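PDB 3LD1: replicase polyprotein 1a, which is a precursor cleaved into the coronavirus replicase proteins, the crystallised Nsp2a fragment of non-structural protein 2 being of uncertain function. Local coordinates for residues F258-R262 and E263-K267. The protein carries 3 engineered substitutions. Numbering follows the deposited sequence.
Sequences FAFFR and EAAVK. Engineered in segment 258-262: Phe258 (natural residue Leu).
Ala259 and Val266 meet at the apolar centre of an antiparallel beta hairpin, with Ala259 CB 3.6 Å from Val266 CG2. Val266 CG1 lies anti to the carbonyl carbon (chi1 -63°), which puts CG2 between that carbon and the backbone N, turned toward Ala259. Val266 CG2 also lies 4.2 Å from Phe261 CE1, a looser contact at the ring's edge. On the reverse face, Phe260 sets CE2 3.7 Å from Ala265 CB, while its ring packs edge-to-face with Phe242. The engineered Phe258 passes aslant the base of Lys267, its CE2 4.0 Å from Lys267 CB. Strands 258-260 and 265-269 are the inner pair of a four-stranded antiparallel sheet, flanked by 253-255 and 281-285.

Ala259 and Val266 form a hydrogen-bonded pair: Ala259 N to Val266 O is 2.8 Å and nearly straight (168° at the hydrogen), and Val266 N returns a bond to Ala259 O at 2.9 Å. A hydrogen bond from Phe261 N to Ala264 O, 2.9 Å long, closes the turn through Arg262 and Glu263. At this polar edge Arg262 NH1 and Glu263 OE2 stay 4.6 Å apart, the oxygen well off the guanidinium plane; the backbone N of Arg262 donates to Asp349 OD2, and NH1 weakly to His348 O. The hairpin is thus held by backbone bonds and apolar packing on both faces, the charged pair probably adding only diffuse attraction.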
ATOM      1  N   PHE A 258     -19.663  15.946   0.756  1.00 50.12           N
ATOM      2  CA  PHE A 258     -18.653  15.552   1.728  1.00 48.74           C
ATOM      3  C   PHE A 258     -17.858  16.718   2.191  1.00 47.18           C
ATOM      4  O   PHE A 258     -17.694  17.656   1.420  1.00 46.46           O
ATOM      5  CB  PHE A 258     -17.674  14.503   1.146  1.00 49.27           C
ATOM      6  CG  PHE A 258     -18.313  13.186   0.859  1.00 49.21           C
ATOM      7  CD1 PHE A 258     -18.648  12.835  -0.445  1.00 50.92           C
ATOM      8  CD2 PHE A 258     -18.593  12.302   1.894  1.00 49.82           C
ATOM      9  CE1 PHE A 258     -19.264  11.617  -0.734  1.00 51.11           C
ATOM     10  CE2 PHE A 258     -19.215  11.085   1.649  1.00 51.31           C
ATOM     11  CZ  PHE A 258     -19.569  10.734   0.335  1.00 54.09           C
ATOM     12  N   ALA A 259     -17.314  16.599   3.419  1.00 45.41           N
ATOM     13  CA  ALA A 259     -16.384  17.569   4.015  1.00 44.04           C
ATOM     14  C   ALA A 259     -15.147  16.901   4.612  1.00 44.05           C
ATOM     15  O   ALA A 259     -15.238  15.835   5.226  1.00 44.10           O
ATOM     16  CB  ALA A 259     -17.064  18.376   5.073  1.00 43.12           C
ATOM     17  N   PHE A 260     -14.010  17.568   4.481  1.00 42.96           N
ATOM     18  CA  PHE A 260     -12.772  16.950   4.781  1.00 43.21           C
ATOM     19  C   PHE A 260     -11.996  17.852   5.702  1.00 44.35           C
ATOM     20  O   PHE A 260     -11.410  18.846   5.254  1.00 43.35           O
ATOM     21  CB  PHE A 260     -12.000  16.749   3.474  1.00 43.19           C
ATOM     22  CG  PHE A 260     -12.563  15.662   2.621  1.00 42.81           C
ATOM     23  CD1 PHE A 260     -13.568  15.915   1.720  1.00 45.53           C
ATOM     24  CD2 PHE A 260     -12.092  14.360   2.732  1.00 45.91           C
ATOM     25  CE1 PHE A 260     -14.117  14.874   0.950  1.00 47.67           C
ATOM     26  CE2 PHE A 260     -12.644  13.301   1.985  1.00 45.37           C
ATOM     27  CZ  PHE A 260     -13.645  13.549   1.091  1.00 45.51           C
ATOM     28  N   PHE A 261     -12.015  17.471   6.984  1.00 44.78           N
ATOM     29  CA  PHE A 261     -11.482  18.228   8.067  1.00 44.89           C
ATOM     30  C   PHE A 261     -10.067  17.758   8.311  1.00 47.39           C
ATOM     31  O   PHE A 261      -9.549  16.957   7.545  1.00 47.96           O
ATOM     32  CB  PHE A 261     -12.380  17.968   9.243  1.00 44.19           C
ATOM     33  CG  PHE A 261     -13.614  18.846   9.260  1.00 43.38           C
ATOM     34  CD1 PHE A 261     -14.858  18.324   8.997  1.00 37.59           C
ATOM     35  CD2 PHE A 261     -13.503  20.236   9.493  1.00 41.77           C
ATOM     36  CE1 PHE A 261     -15.992  19.154   8.971  1.00 40.03           C
ATOM     37  CE2 PHE A 261     -14.611  21.039   9.469  1.00 42.06           C
ATOM     38  CZ  PHE A 261     -15.864  20.488   9.185  1.00 40.30           C
ATOM     39  N   ARG A 262      -9.397  18.245   9.356  1.00 49.53           N
ATOM     40  CA  ARG A 262      -7.930  17.937   9.491  1.00 50.24           C
ATOM     41  C   ARG A 262      -7.668  16.464   9.294  1.00 49.21           C
ATOM     42  O   ARG A 262      -6.812  16.085   8.555  1.00 50.58           O
ATOM     43  CB  ARG A 262      -7.338  18.387  10.850  1.00 50.49           C
ATOM     44  CG  ARG A 262      -6.353  19.565  10.798  1.00 52.38           C
ATOM     45  CD  ARG A 262      -6.956  20.837  11.345  1.00 57.68           C
ATOM     46  NE  ARG A 262      -6.483  21.299  12.679  1.00 59.69           N
ATOM     47  CZ  ARG A 262      -6.958  20.893  13.867  1.00 62.51           C
ATOM     48  NH1 ARG A 262      -7.900  19.921  13.956  1.00 64.30           N
ATOM     49  NH2 ARG A 262      -6.465  21.440  14.994  1.00 61.57           N
ATOM     50  N   GLU A 263      -8.487  15.654   9.936  1.00 49.32           N
ATOM     51  CA  GLU A 263      -8.196  14.269  10.212  1.00 47.54           C
ATOM     52  C   GLU A 263      -9.363  13.391  10.025  1.00 45.17           C
ATOM     53  O   GLU A 263      -9.297  12.297  10.480  1.00 45.34           O
ATOM     54  CB  GLU A 263      -7.790  14.126  11.676  1.00 48.06           C
ATOM     55  CG  GLU A 263      -6.369  14.537  11.955  1.00 50.82           C
ATOM     56  CD  GLU A 263      -6.168  14.817  13.451  1.00 58.54           C
ATOM     57  OE1 GLU A 263      -5.070  14.435  13.988  1.00 54.04           O
ATOM     58  OE2 GLU A 263      -7.132  15.410  14.077  1.00 58.08           O
ATOM     59  N   ALA A 264     -10.432  13.844   9.374  1.00 43.93           N
ATOM     60  CA  ALA A 264     -11.619  13.009   9.169  1.00 42.88           C
ATOM     61  C   ALA A 264     -12.472  13.507   8.016  1.00 43.69           C
ATOM     62  O   ALA A 264     -12.459  14.716   7.693  1.00 44.25           O
ATOM     63  CB  ALA A 264     -12.488  12.957  10.437  1.00 41.85           C
ATOM     64  N   ALA A 265     -13.232  12.578   7.420  1.00 42.98           N
ATOM     65  CA  ALA A 265     -14.182  12.919   6.409  1.00 42.46           C
ATOM     66  C   ALA A 265     -15.559  12.661   6.923  1.00 42.96           C
ATOM     67  O   ALA A 265     -15.806  11.574   7.497  1.00 43.47           O
ATOM     68  CB  ALA A 265     -13.993  12.090   5.208  1.00 42.23           C
ATOM     69  N   VAL A 266     -16.463  13.611   6.678  1.00 41.63           N
ATOM     70  CA  VAL A 266     -17.839  13.406   7.035  1.00 40.67           C
ATOM     71  C   VAL A 266     -18.650  13.710   5.838  1.00 42.46           C
ATOM     72  O   VAL A 266     -18.262  14.583   5.053  1.00 43.48           O
ATOM     73  CB  VAL A 266     -18.270  14.431   8.081  1.00 40.51           C
ATOM     74  CG1 VAL A 266     -17.476  14.264   9.391  1.00 36.01           C
ATOM     75  CG2 VAL A 266     -18.199  15.925   7.505  1.00 35.50           C
ATOM     76  N   LYS A 267     -19.793  13.061   5.702  1.00 43.26           N
ATOM     77  CA  LYS A 267     -20.837  13.609   4.870  1.00 44.32           C
ATOM     78  C   LYS A 267     -21.686  14.656   5.595  1.00 46.14           C
ATOM     79  O   LYS A 267     -21.997  14.517   6.830  1.00 45.77           O
ATOM     80  CB  LYS A 267     -21.803  12.567   4.371  1.00 44.89           C
ATOM     81  CG  LYS A 267     -21.839  11.257   5.030  1.00 46.06           C
ATOM     82  CD  LYS A 267     -22.746  10.376   4.150  1.00 51.78           C
ATOM     83  CE  LYS A 267     -23.958  11.199   3.618  1.00 54.55           C
ATOM     84  NZ  LYS A 267     -23.797  11.659   2.173  1.00 61.28           N
TER